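Local coordinates for protein alpha-fucosidase GH29 (Fusarium graminearum, PDB 4PSR) that releases alpha-linked L-fucose from glycans by hydrolysis as a GH29 enzyme, probably including the alpha-1,6-linked fucose of glycoproteins, at residues A41-E46 with D56-K61; E65-G68 with E72-Y75; Y369-Y374 with V415-V420; S447-G452 with G456-V461; D15-A20 with Y255-G260. One frame throughout, in Å; residues are numbered along the deposited sequence. Where two conformers were deposited one is given.

Contact 1: residues A41-E46 with D56-K61; sequences AQYASE and DSDQRK. With FUL (beta-L-fucopyranose), chain M.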
# COMPACT_ATOMS: atom_id res chain seq x y z
N ALA A 41 16.16 1.01 -21.33
CA ALA A 41 15.99 2.14 -22.25
C ALA A 41 15.94 3.50 -21.54
O ALA A 41 16.21 4.55 -22.14
CB ALA A 41 14.75 1.95 -23.05
N GLN A 42 15.63 3.49 -20.25
CA GLN A 42 15.50 4.72 -19.46
C GLN A 42 14.64 5.75 -20.20
O GLN A 42 14.95 6.93 -20.22
CB GLN A 42 16.88 5.31 -19.08
CG GLN A 42 17.71 4.30 -18.23
CD GLN A 42 19.02 4.82 -17.69
OE1 GLN A 42 19.42 4.43 -16.59
NE2 GLN A 42 19.66 5.71 -18.42
N TYR A 43 13.52 5.27 -20.74
CA TYR A 43 12.64 6.11 -21.55
C TYR A 43 11.18 5.79 -21.30
O TYR A 43 10.81 4.63 -21.23
CB TYR A 43 12.94 5.93 -23.04
CG TYR A 43 12.25 6.97 -23.91
CD1 TYR A 43 12.81 8.24 -24.05
CD2 TYR A 43 11.05 6.70 -24.54
CE1 TYR A 43 12.20 9.21 -24.82
CE2 TYR A 43 10.42 7.66 -25.31
CZ TYR A 43 11.00 8.91 -25.42
OH TYR A 43 10.37 9.88 -26.21
N ALA A 44 10.38 6.86 -21.12
CA ALA A 44 8.92 6.83 -20.97
C ALA A 44 8.47 6.25 -19.61
O ALA A 44 8.05 6.99 -18.73
CB ALA A 44 8.26 6.11 -22.14
N SER A 45 8.53 4.93 -19.46
CA SER A 45 8.14 4.25 -18.24
C SER A 45 8.57 2.81 -18.30
O SER A 45 9.15 2.34 -19.28
CB SER A 45 6.63 4.31 -18.02
OG SER A 45 5.98 3.49 -18.97
N GLU A 46 8.27 2.10 -17.21
CA GLU A 46 8.45 0.66 -17.15
C GLU A 46 7.58 -0.11 -18.14
O GLU A 46 7.79 -1.30 -18.32
CB GLU A 46 8.22 0.15 -15.72
CG GLU A 46 6.76 0.14 -15.24
CD GLU A 46 6.10 1.49 -15.02
OE1 GLU A 46 6.79 2.52 -14.87
OE2 GLU A 46 4.84 1.50 -14.98
N ASP A 56 2.51 3.70 -34.13
CA ASP A 56 2.45 5.16 -34.09
C ASP A 56 2.77 5.79 -32.72
O ASP A 56 2.48 6.97 -32.49
CB ASP A 56 1.07 5.64 -34.57
CG ASP A 56 1.07 7.10 -35.00
OD1 ASP A 56 2.14 7.63 -35.36
OD2 ASP A 56 -0.02 7.71 -34.99
N SER A 57 3.37 5.04 -31.79
CA SER A 57 3.61 5.62 -30.46
C SER A 57 4.91 6.40 -30.37
O SER A 57 5.83 6.21 -31.16
CB SER A 57 3.62 4.53 -29.40
OG SER A 57 4.75 3.71 -29.58
N ASP A 58 4.99 7.28 -29.38
CA ASP A 58 6.23 7.98 -29.12
C ASP A 58 7.35 6.99 -28.76
O ASP A 58 8.48 7.20 -29.16
CB ASP A 58 6.05 9.02 -28.02
CG ASP A 58 7.32 9.75 -27.73
OD1 ASP A 58 7.67 10.68 -28.50
OD2 ASP A 58 7.99 9.41 -26.73
N GLN A 59 7.01 5.93 -28.04
CA GLN A 59 8.01 4.94 -27.64
C GLN A 59 8.55 4.19 -28.83
O GLN A 59 9.76 3.94 -28.91
CB GLN A 59 7.46 3.98 -26.60
CG GLN A 59 7.05 4.64 -25.29
CD GLN A 59 5.60 5.06 -25.25
OE1 GLN A 59 5.00 5.40 -26.28
NE2 GLN A 59 5.01 5.03 -24.06
N ARG A 60 7.69 3.83 -29.78
CA ARG A 60 8.15 3.20 -31.02
C ARG A 60 9.05 4.12 -31.82
O ARG A 60 10.03 3.68 -32.38
CB ARG A 60 6.97 2.74 -31.89
CG ARG A 60 7.38 2.40 -33.33
CD ARG A 60 6.16 1.98 -34.15
NE ARG A 60 5.81 0.61 -33.90
CZ ARG A 60 6.30 -0.45 -34.57
NH1 ARG A 60 7.18 -0.28 -35.55
NH2 ARG A 60 5.91 -1.67 -34.25
N LYS A 61 8.69 5.41 -31.88
CA LYS A 61 9.48 6.39 -32.62
C LYS A 61 10.87 6.47 -32.01
O LYS A 61 11.89 6.41 -32.71
CB LYS A 61 8.77 7.75 -32.61
CG LYS A 61 7.47 7.74 -33.41
CD LYS A 61 6.69 9.04 -33.36
CE LYS A 61 5.42 8.93 -34.19
NZ LYS A 61 4.60 10.17 -34.15
C1 FUL M . 0.54 -1.21 -12.35
C2 FUL M . 1.60 -1.62 -13.35
O2 FUL M . 1.07 -1.76 -14.68
C3 FUL M . 2.66 -0.55 -13.31
O3 FUL M . 3.64 -0.84 -14.27
C4 FUL M . 3.23 -0.55 -11.91
O4 FUL M . 3.89 -1.79 -11.67
C5 FUL M . 2.11 -0.31 -10.91
C6 FUL M . 2.58 -0.37 -9.47
O5 FUL M . 1.05 -1.25 -11.04
O1 FUL M . -0.52 -2.13 -12.42
O HOH W 1 6.16 3.21 -22.08
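Tyr43 and Asp58 meet through a single very short hydrogen bond. Tyr43 OH donates to Asp58 OD2 over 2.5 Å. The carboxylate oxygen lies at the edge of the phenol ring, in its plane. The ring and carboxylate planes are 24° apart, while the two side chains cross at about a right angle. Tyr43 reaches the helix because its CG stands anti to the backbone N (chi1 -169°). The second touch is apolar: Ala44 CB packs on Gln59 CG at 3.7 Å. The Gln59 chain bends at chi2, and its amide turns to a water. Gln59 NE2 donates to that water over 2.9 Å, and Ser45 OG lies 3.1 Å from the same water, hydrogen-bonded to it.

These contacts join the loop that follows strand 29-33 of the TIM barrel to the first turn of helix 58-66. Ser57 is the N-cap of that helix: Ser57 OG accepts from Arg60 N at 2.9 Å, with an N-H...O angle of 161°.

Further out, His62 stacks on the Tyr43 ring. The loop also lines the fucose site: next to Ser45, Glu46 OE2 accepts from fucose O3 at 2.7 Å. Glu46 OE1 is held by Trp311 N, and Ser45 OG caps the backbone N of Trp47, whose indole, like His34 and Asp226, also bonds the sugar.

Contact 2: residues E65-G68 with E72-Y75; sequences ETYG and EWGY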
# COMPACT_ATOMS: atom_id res chain seq x y z
N GLU A 65 14.42 5.29 -33.78
CA GLU A 65 15.54 6.21 -33.96
C GLU A 65 16.82 5.82 -33.22
O GLU A 65 17.93 6.12 -33.67
CB GLU A 65 15.12 7.62 -33.56
CG GLU A 65 14.05 8.20 -34.50
CD GLU A 65 14.49 8.19 -35.95
OE1 GLU A 65 15.47 8.90 -36.25
OE2 GLU A 65 13.86 7.46 -36.76
N THR A 66 16.67 5.19 -32.05
CA THR A 66 17.80 4.92 -31.16
C THR A 66 18.44 3.54 -31.40
O THR A 66 19.67 3.41 -31.37
CB THR A 66 17.32 5.01 -29.70
OG1 THR A 66 16.70 6.29 -29.52
CG2 THR A 66 18.46 4.83 -28.69
N TYR A 67 17.59 2.54 -31.64
CA TYR A 67 18.01 1.14 -31.75
C TYR A 67 17.78 0.57 -33.14
O TYR A 67 18.71 0.06 -33.78
CB TYR A 67 17.27 0.30 -30.71
CG TYR A 67 17.45 0.82 -29.31
CD1 TYR A 67 18.66 0.68 -28.64
CD2 TYR A 67 16.42 1.50 -28.66
CE1 TYR A 67 18.84 1.18 -27.34
CE2 TYR A 67 16.60 2.01 -27.38
CZ TYR A 67 17.81 1.85 -26.72
OH TYR A 67 17.95 2.36 -25.46
N GLY A 68 16.54 0.64 -33.60
CA GLY A 68 16.16 0.13 -34.90
C GLY A 68 14.68 -0.17 -34.85
O GLY A 68 14.07 -0.11 -33.80
N GLU A 72 12.95 -5.68 -35.94
CA GLU A 72 14.33 -6.16 -36.07
C GLU A 72 15.08 -6.13 -34.72
O GLU A 72 15.84 -7.04 -34.41
CB GLU A 72 15.10 -5.32 -37.10
CG GLU A 72 14.44 -5.28 -38.50
CD GLU A 72 15.17 -4.36 -39.48
OE1 GLU A 72 14.82 -4.37 -40.68
OE2 GLU A 72 16.09 -3.63 -39.04
N TRP A 73 14.88 -5.07 -33.94
CA TRP A 73 15.57 -4.85 -32.66
C TRP A 73 14.50 -5.00 -31.58
O TRP A 73 13.95 -4.01 -31.08
CB TRP A 73 16.19 -3.47 -32.63
CG TRP A 73 17.45 -3.29 -31.80
CD1 TRP A 73 18.70 -3.12 -32.30
CD2 TRP A 73 17.58 -3.24 -30.36
NE1 TRP A 73 19.60 -2.94 -31.28
CE2 TRP A 73 18.93 -3.01 -30.08
CE3 TRP A 73 16.67 -3.34 -29.30
CZ2 TRP A 73 19.42 -2.91 -28.77
CZ3 TRP A 73 17.16 -3.23 -27.99
CH2 TRP A 73 18.52 -3.01 -27.74
N GLY A 74 14.15 -6.24 -31.27
CA GLY A 74 13.08 -6.52 -30.34
C GLY A 74 13.48 -6.35 -28.88
O GLY A 74 14.66 -6.16 -28.54
N TYR A 75 12.47 -6.41 -28.01
CA TYR A 75 12.71 -6.21 -26.59
C TYR A 75 13.75 -7.18 -26.03
O TYR A 75 14.56 -6.83 -25.16
CB TYR A 75 11.40 -6.32 -25.79
CG TYR A 75 11.64 -6.12 -24.31
CD1 TYR A 75 12.08 -4.90 -23.84
CD2 TYR A 75 11.47 -7.15 -23.41
CE1 TYR A 75 12.36 -4.71 -22.51
CE2 TYR A 75 11.72 -6.95 -22.05
CZ TYR A 75 12.17 -5.74 -21.62
OH TYR A 75 12.45 -5.46 -20.30
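The turn that ends helix 58-66 is folded back so that Tyr67, just past the helix, packs against Trp73 in the loop leading to helix 76-80. This lies in the long excursion between barrel strands 29-33 and 119-125 of the TIM-barrel domain. The polypeptide leaves helical geometry at Gly68, where phi is positive and the backbone angles suit glycine. Gly68 is also the nearest residue to Trp73 by backbone, with their CA atoms 5.5 Å apart.

The main side-chain contact is a CH-pi interaction. Tyr67 CB sits over the face of the indole, 3.6 Å from the centroid of the Trp73 five-membered ring and 13° off its normal. The Tyr67 ring then runs out past the six-membered ring. These two rings meet obliquely, with centroids 4.6 Å apart and planes at 35°. Tyr67 CD1 approaches Trp73 CZ2 at 3.7 Å. The backbone takes part too: Tyr67 O lies 3.5 Å from Trp73 CD1. Within the first segment, Thr66 CG2 lies over the centre of one face of the Tyr67 ring.

No hydrogen bond crosses between the segments. The indole NE1 donates instead to Lys83 O, and Trp73 O accepts from His63 NE2 of helix 58-66. Phe78 of helix 76-80 meets both Tyr67 and Trp73 edge-to-face, while Tyr67 also touches Tyr48 of helix 48-51.

Contact 3: residues Y369-Y374 with V415-V420; sequences YGEAVY and VLYVTV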
# COMPACT_ATOMS: atom_id res chain seq x y z
N TYR A 369 9.37 10.39 15.26
CA TYR A 369 7.95 10.40 15.55
C TYR A 369 7.29 9.03 15.34
O TYR A 369 6.06 8.93 15.32
CB TYR A 369 7.29 11.42 14.63
CG TYR A 369 7.64 12.86 14.94
CD1 TYR A 369 7.27 13.45 16.15
CD2 TYR A 369 8.25 13.66 13.98
CE1 TYR A 369 7.54 14.79 16.40
CE2 TYR A 369 8.52 14.97 14.23
CZ TYR A 369 8.15 15.54 15.42
OH TYR A 369 8.39 16.88 15.64
N GLY A 370 8.11 8.00 15.23
CA GLY A 370 7.64 6.63 15.03
C GLY A 370 6.57 6.15 16.01
O GLY A 370 5.73 5.31 15.67
N GLU A 371 6.57 6.68 17.24
CA GLU A 371 5.56 6.33 18.23
C GLU A 371 4.12 6.55 17.70
O GLU A 371 3.18 5.84 18.08
CB GLU A 371 5.76 7.15 19.52
CG GLU A 371 4.72 6.84 20.59
CD GLU A 371 4.85 7.68 21.86
OE1 GLU A 371 5.84 8.42 22.02
OE2 GLU A 371 3.92 7.62 22.67
N ALA A 372 3.94 7.57 16.87
CA ALA A 372 2.64 7.90 16.31
C ALA A 372 2.26 7.07 15.07
O ALA A 372 1.16 7.21 14.55
CB ALA A 372 2.57 9.39 15.98
N VAL A 373 3.21 6.26 14.59
CA VAL A 373 3.05 5.54 13.33
C VAL A 373 3.15 4.04 13.58
O VAL A 373 2.15 3.32 13.50
CB VAL A 373 4.06 6.04 12.28
CG1 VAL A 373 3.89 5.28 10.96
CG2 VAL A 373 3.88 7.54 12.04
N TYR A 374 4.35 3.53 13.82
CA TYR A 374 4.51 2.10 14.02
C TYR A 374 3.66 1.62 15.17
O TYR A 374 3.51 2.31 16.19
CB TYR A 374 5.95 1.78 14.36
CG TYR A 374 6.96 2.26 13.34
CD1 TYR A 374 7.02 1.75 12.05
CD2 TYR A 374 7.95 3.15 13.72
CE1 TYR A 374 8.01 2.16 11.16
CE2 TYR A 374 8.93 3.58 12.86
CZ TYR A 374 8.98 3.06 11.58
OH TYR A 374 9.97 3.47 10.74
N VAL A 415 -4.61 6.21 24.20
CA VAL A 415 -3.78 7.32 23.73
C VAL A 415 -4.16 7.65 22.28
O VAL A 415 -4.18 6.76 21.41
CB VAL A 415 -2.27 7.02 23.79
CG1 VAL A 415 -1.49 8.15 23.16
CG2 VAL A 415 -1.81 6.83 25.26
N LEU A 416 -4.51 8.90 22.04
CA LEU A 416 -4.77 9.40 20.69
C LEU A 416 -3.63 10.29 20.27
O LEU A 416 -3.28 11.25 20.97
CB LEU A 416 -6.08 10.19 20.67
CG LEU A 416 -6.62 10.72 19.33
CD1 LEU A 416 -7.04 9.57 18.38
CD2 LEU A 416 -7.76 11.72 19.56
N TYR A 417 -3.03 9.98 19.12
CA TYR A 417 -2.01 10.82 18.51
C TYR A 417 -2.67 11.71 17.48
O TYR A 417 -3.42 11.23 16.61
CB TYR A 417 -0.93 9.96 17.85
CG TYR A 417 -0.20 9.08 18.84
CD1 TYR A 417 0.81 9.60 19.65
CD2 TYR A 417 -0.56 7.75 19.02
CE1 TYR A 417 1.44 8.83 20.58
CE2 TYR A 417 0.07 6.97 19.98
CZ TYR A 417 1.07 7.51 20.73
OH TYR A 417 1.70 6.72 21.70
N VAL A 418 -2.44 13.00 17.62
CA VAL A 418 -2.97 14.03 16.74
C VAL A 418 -1.80 14.64 16.02
O VAL A 418 -1.01 15.41 16.61
CB VAL A 418 -3.70 15.11 17.51
CG1 VAL A 418 -4.21 16.20 16.54
CG2 VAL A 418 -4.84 14.50 18.32
N THR A 419 -1.65 14.30 14.75
CA THR A 419 -0.50 14.72 13.98
C THR A 419 -0.91 15.86 13.06
O THR A 419 -1.79 15.70 12.23
CB THR A 419 0.15 13.54 13.18
OG1 THR A 419 0.64 12.54 14.08
CG2 THR A 419 1.32 14.03 12.38
N VAL A 420 -0.27 17.02 13.23
CA VAL A 420 -0.61 18.23 12.49
C VAL A 420 0.44 18.42 11.40
O VAL A 420 1.63 18.27 11.63
CB VAL A 420 -0.76 19.48 13.42
CG1 VAL A 420 0.55 19.85 14.12
CG2 VAL A 420 -1.35 20.68 12.68
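A 3-10 turn at residues 370-372 rests against strand 415-420, with Ala372 CA 5.9 Å from Tyr417 CA. The turn follows helix 353-369 and is held by backbone bonds such as Ala372 N to Tyr369 O, 3.0 Å.

Tyr417 carries the contact from the strand. Its ring lies under the turn, and Ala372 CA stands over one face, 4.1 Å from the ring centroid and 16° off the normal, a CH-pi contact. Ala372 CB adds apolar packing on Tyr417 CG at 4.0 Å. Glu371 O lies over the same face, toward the rim. On the opposite face is Val415 CG1, from the same strand, so the ring is sandwiched.

The phenol end is anchored as well. Tyr417 OH donates to Glu371 OE2 over 2.6 Å. The bond uses the anti side of the carboxylate, 19° out of its plane. Carboxylate and ring planes stand 78° apart, with OE2 at the ring edge. Glu371 spans the distance with its chain fully extended. Its oxygens are shared: OE2 also forms a salt bridge with Lys488, and OE1 is hydrogen-bonded to Tyr458 OH. The lysine and two hydroxyls would probably favour the charged carboxylate.

The contact joins the end of helix 353-369, in the catalytic domain, to the antiparallel sheet of the C-terminal domain. Strand 415-420 lies between strands 405-409 and 485-491 in that sheet. Ala372 also touches Val486 of strand 485-491.

Contact 4: residues S447-G452 with G456-V461; sequences SVELLG and GDYVKV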
# COMPACT_ATOMS: atom_id res chain seq x y z
N SER A 447 -3.45 14.08 30.11
CA SER A 447 -2.27 14.80 29.70
C SER A 447 -2.32 15.04 28.20
O SER A 447 -2.89 14.24 27.45
CB SER A 447 -0.98 14.05 30.06
OG SER A 447 -0.93 12.76 29.50
N VAL A 448 -1.75 16.17 27.79
CA VAL A 448 -1.58 16.53 26.40
C VAL A 448 -0.11 16.92 26.28
O VAL A 448 0.37 17.79 27.00
CB VAL A 448 -2.48 17.73 26.01
CG1 VAL A 448 -2.24 18.13 24.54
CG2 VAL A 448 -3.95 17.43 26.30
N GLU A 449 0.63 16.27 25.38
CA GLU A 449 2.07 16.45 25.27
C GLU A 449 2.45 16.58 23.80
O GLU A 449 1.87 15.93 22.94
CB GLU A 449 2.81 15.24 25.83
CG GLU A 449 2.45 14.89 27.27
CD GLU A 449 3.05 13.56 27.69
OE1 GLU A 449 2.59 12.50 27.21
OE2 GLU A 449 4.01 13.59 28.49
N LEU A 450 3.42 17.43 23.53
CA LEU A 450 4.04 17.54 22.21
C LEU A 450 5.29 16.68 22.14
O LEU A 450 6.20 16.79 22.98
CB LEU A 450 4.42 18.98 21.90
CG LEU A 450 4.85 19.30 20.46
CD1 LEU A 450 3.69 19.11 19.49
CD2 LEU A 450 5.39 20.73 20.34
N LEU A 451 5.39 15.81 21.14
CA LEU A 451 6.57 15.00 20.96
C LEU A 451 7.73 15.91 20.57
O LEU A 451 7.58 16.80 19.75
CB LEU A 451 6.35 13.92 19.91
CG LEU A 451 5.78 12.61 20.44
CD1 LEU A 451 4.40 12.82 21.00
CD2 LEU A 451 5.79 11.57 19.35
N GLY A 452 8.87 15.70 21.22
CA GLY A 452 10.01 16.59 21.11
C GLY A 452 11.05 16.22 20.08
O GLY A 452 10.76 15.55 19.10
N GLY A 456 11.05 9.86 22.67
CA GLY A 456 11.04 9.73 24.13
C GLY A 456 11.00 11.07 24.85
O GLY A 456 10.83 11.11 26.07
N ASP A 457 11.17 12.16 24.10
CA ASP A 457 11.03 13.50 24.66
C ASP A 457 9.61 13.96 24.52
O ASP A 457 9.02 13.84 23.43
CB ASP A 457 11.86 14.52 23.89
CG ASP A 457 13.35 14.36 24.08
OD1 ASP A 457 13.83 13.56 24.92
OD2 ASP A 457 14.05 15.10 23.33
N TYR A 458 9.05 14.50 25.60
CA TYR A 458 7.71 15.06 25.62
C TYR A 458 7.72 16.40 26.29
O TYR A 458 8.25 16.56 27.39
CB TYR A 458 6.74 14.17 26.36
CG TYR A 458 6.72 12.79 25.81
CD1 TYR A 458 6.04 12.49 24.63
CD2 TYR A 458 7.37 11.76 26.46
CE1 TYR A 458 6.01 11.21 24.14
CE2 TYR A 458 7.35 10.48 25.97
CZ TYR A 458 6.67 10.21 24.80
OH TYR A 458 6.66 8.92 24.34
N VAL A 459 7.11 17.37 25.63
CA VAL A 459 7.00 18.73 26.15
C VAL A 459 5.54 18.93 26.49
O VAL A 459 4.69 18.87 25.61
CB VAL A 459 7.52 19.76 25.15
CG1 VAL A 459 7.41 21.17 25.71
CG2 VAL A 459 8.98 19.46 24.77
N LYS A 460 5.22 19.12 27.77
CA LYS A 460 3.84 19.30 28.19
C LYS A 460 3.18 20.51 27.54
O LYS A 460 3.80 21.55 27.36
CB LYS A 460 3.75 19.40 29.73
CG LYS A 460 2.34 19.71 30.24
CD LYS A 460 2.22 19.60 31.74
CE LYS A 460 0.90 20.19 32.24
NZ LYS A 460 0.67 20.01 33.71
N VAL A 461 1.93 20.31 27.16
CA VAL A 461 1.00 21.34 26.72
C VAL A 461 0.14 21.71 27.94
O VAL A 461 -0.55 20.86 28.50
CB VAL A 461 0.07 20.81 25.61
CG1 VAL A 461 -0.97 21.84 25.25
CG2 VAL A 461 0.86 20.40 24.37
O HOH W 2 -1.36 18.36 29.73
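Val448 and Val461 close the buried end of this contact, with Val448 CG1 3.7 Å from Val461 CB. The same two residues are joined by Val461 N donating to Val448 O, 3.0 Å. Beside the valine pair a water bridges the strands, accepting from Val448 N and donating to Val461 O. The backbones stay tightly joined from there on. Leu450 and Val459 form a hydrogen-bonded pair: Leu450 N reaches Val459 O at 2.8 Å, and Val459 N reaches Leu450 O at 2.9 Å. The latter bond is nearly straight (172° at the hydrogen). Gly452 N then donates to Asp457 O over 2.9 Å.

This is an antiparallel beta hairpin, and its second strand, 458-460, is an outermost strand of the sheet in the C-terminal domain. Glu449 with Lys460 and Leu451 with Tyr458 are its non-hydrogen-bonded pairs.

On the face bearing Glu449, Leu451 and Tyr458, the side chains meet in two ways. Leu451 and Tyr458 lie side by side and point the same way, toward Glu371; Leu451 CD1 sits at the ring edge, 3.9 Å from Tyr458 CE1. Glu449 leans across the base of the tyrosine, with OE2 3.5 Å from Tyr458 CB and its carboxylate plane 19° from that of the ring.

The loose side is that of Val459 and Lys460, whose side chains are exposed. The extended Lys460 chain gives little cover to the partner strand, while Val459 still touches Pro476.

Contact 5: residues D15-A20 with Y255-G260; sequences DKHNAA and YYFNRG. With NA (sodium ion), chain J.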
# COMPACT_ATOMS: atom_id res chain seq x y z
N ASP A 15 -9.84 -19.09 2.54
CA ASP A 15 -10.47 -17.97 3.26
C ASP A 15 -10.01 -17.95 4.71
O ASP A 15 -9.98 -16.88 5.35
CB ASP A 15 -12.02 -18.10 3.28
CG ASP A 15 -12.70 -17.66 1.98
OD1 ASP A 15 -12.11 -16.98 1.10
OD2 ASP A 15 -13.90 -17.99 1.83
N LYS A 16 -9.68 -19.11 5.27
CA LYS A 16 -9.32 -19.17 6.68
C LYS A 16 -7.95 -18.55 7.01
O LYS A 16 -7.62 -18.32 8.17
CB LYS A 16 -9.40 -20.60 7.19
CG LYS A 16 -10.82 -21.18 7.07
CD LYS A 16 -10.99 -22.50 7.82
CE LYS A 16 -11.09 -22.30 9.33
NZ LYS A 16 -12.28 -21.49 9.73
N HIS A 17 -7.14 -18.30 5.99
CA HIS A 17 -5.87 -17.62 6.19
C HIS A 17 -6.11 -16.21 6.70
O HIS A 17 -6.98 -15.51 6.20
CB HIS A 17 -5.08 -17.59 4.89
CG HIS A 17 -3.77 -16.87 5.00
ND1 HIS A 17 -3.56 -15.60 4.49
CD2 HIS A 17 -2.61 -17.25 5.57
CE1 HIS A 17 -2.32 -15.23 4.77
NE2 HIS A 17 -1.73 -16.21 5.42
N ASN A 18 -5.32 -15.80 7.69
CA ASN A 18 -5.45 -14.46 8.28
C ASN A 18 -4.79 -13.46 7.34
O ASN A 18 -3.57 -13.47 7.16
CB ASN A 18 -4.81 -14.42 9.68
CG ASN A 18 -5.08 -13.13 10.41
OD1 ASN A 18 -6.14 -12.53 10.27
ND2 ASN A 18 -4.13 -12.73 11.24
N ALA A 19 -5.59 -12.60 6.72
CA ALA A 19 -5.11 -11.76 5.63
C ALA A 19 -4.00 -10.79 6.04
O ALA A 19 -3.01 -10.65 5.34
CB ALA A 19 -6.26 -11.00 5.02
N ALA A 20 -4.22 -10.12 7.15
CA ALA A 20 -3.35 -9.02 7.60
C ALA A 20 -2.93 -9.31 9.03
O ALA A 20 -3.61 -8.91 9.99
CB ALA A 20 -4.09 -7.70 7.50
N TYR A 255 -0.59 -23.16 -1.81
CA TYR A 255 0.84 -23.45 -1.72
C TYR A 255 1.58 -22.46 -0.81
O TYR A 255 2.30 -22.86 0.10
CB TYR A 255 1.48 -23.50 -3.09
CG TYR A 255 2.87 -24.09 -3.12
CD1 TYR A 255 3.07 -25.43 -3.41
CD2 TYR A 255 3.99 -23.31 -2.87
CE1 TYR A 255 4.33 -25.98 -3.45
CE2 TYR A 255 5.26 -23.85 -2.92
CZ TYR A 255 5.41 -25.20 -3.21
OH TYR A 255 6.67 -25.77 -3.28
N TYR A 256 1.33 -21.18 -1.03
CA TYR A 256 1.99 -20.15 -0.24
C TYR A 256 1.53 -20.20 1.22
O TYR A 256 2.37 -20.13 2.13
CB TYR A 256 1.70 -18.79 -0.86
CG TYR A 256 2.44 -17.63 -0.20
CD1 TYR A 256 3.75 -17.76 0.27
CD2 TYR A 256 1.84 -16.37 -0.09
CE1 TYR A 256 4.44 -16.67 0.81
CE2 TYR A 256 2.53 -15.28 0.46
CZ TYR A 256 3.82 -15.45 0.90
OH TYR A 256 4.47 -14.34 1.43
N PHE A 257 0.23 -20.32 1.47
CA PHE A 257 -0.26 -20.34 2.85
C PHE A 257 0.23 -21.61 3.58
O PHE A 257 0.55 -21.57 4.77
CB PHE A 257 -1.80 -20.22 2.89
CG PHE A 257 -2.34 -18.94 2.32
CD1 PHE A 257 -1.54 -17.82 2.14
CD2 PHE A 257 -3.68 -18.85 1.98
CE1 PHE A 257 -2.07 -16.66 1.61
CE2 PHE A 257 -4.22 -17.70 1.42
CZ PHE A 257 -3.42 -16.58 1.27
N ASN A 258 0.36 -22.72 2.86
CA ASN A 258 0.94 -23.93 3.47
C ASN A 258 2.43 -23.75 3.77
O ASN A 258 2.90 -24.19 4.82
CB ASN A 258 0.74 -25.15 2.58
CG ASN A 258 -0.67 -25.69 2.66
OD1 ASN A 258 -1.32 -25.58 3.70
ND2 ASN A 258 -1.14 -26.29 1.57
N ARG A 259 3.17 -23.13 2.86
CA ARG A 259 4.58 -22.89 3.13
C ARG A 259 4.73 -21.97 4.34
O ARG A 259 5.62 -22.17 5.15
CB ARG A 259 5.29 -22.30 1.92
CG ARG A 259 5.53 -23.28 0.78
CD ARG A 259 6.24 -24.53 1.22
NE ARG A 259 6.90 -25.19 0.09
CZ ARG A 259 7.25 -26.47 0.06
NH1 ARG A 259 7.00 -27.26 1.10
NH2 ARG A 259 7.84 -26.97 -1.02
N GLY A 260 3.87 -20.96 4.48
CA GLY A 260 3.95 -20.08 5.63
C GLY A 260 3.86 -20.85 6.93
O GLY A 260 4.62 -20.61 7.87
NA NA J . -9.27 -14.91 6.56
O HOH W 3 -9.11 -15.90 8.73
O HOH W 4 -8.57 -12.69 7.44
O HOH W 5 -11.67 -14.50 6.90
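His17 and Phe257 make the direct contact, chiefly by stacking their rings. The two rings lie face to face, with centroids 3.6 Å apart and planes at 7°. His17 CG sits over the centre of the phenyl ring, and His17 ND1 approaches Phe257 CZ at 3.4 Å. The overlap continues down the histidine side chain as a CH-pi contact, with His17 CB 3.8 Å from the Phe257 ring centroid. A His17 chi1 of 178° carries the imidazole from the loop toward the helix, where it lies flat on the phenyl.

Hydrogen bonding fixes the histidine from outside the pair. His17 ND1 is bonded to Ser282 O, which helps set the rotation of the imidazole above the phenyl.

Metal coordination holds the loop backbone. A sodium ion is bound by Asp15 O and His17 O, both at 2.4 Å, with Thr281 O as a further protein ligand. Three waters complete the set of six. One of them also accepts from Ala19 N at 3.1 Å, tying the next part of the loop to the site. His17 therefore serves the ion with its carbonyl and the helix with its ring.

The loop lies between helices 11-14 and 22-27, near the start of the barrel domain. Phe257 belongs to helix 246-263, which precedes barrel strand 268-272. Tyr256, next to Phe257 in the helix, packs on Leu215 of helix 200-218.

Contacts 1 and 2 are neighbours that share helix 58-66. Contact 1 lies at the surface, relying on a polar bond and a water; contact 2 is buried and aromatic. They touch where Tyr67 OH packs on Ala41 CA. Contacts 3 and 4 form a second pair, about 11 Å apart between centres, on the same C-terminal sheet. Contact 3 is buried and joins the two domains, whereas contact 4 is a partly exposed hairpin held by backbone bonds. Contact 5 is buried and stands apart, pairing an aromatic stack with a sodium site. It closes a long loop of chain within which contacts 1 and 2 are nested.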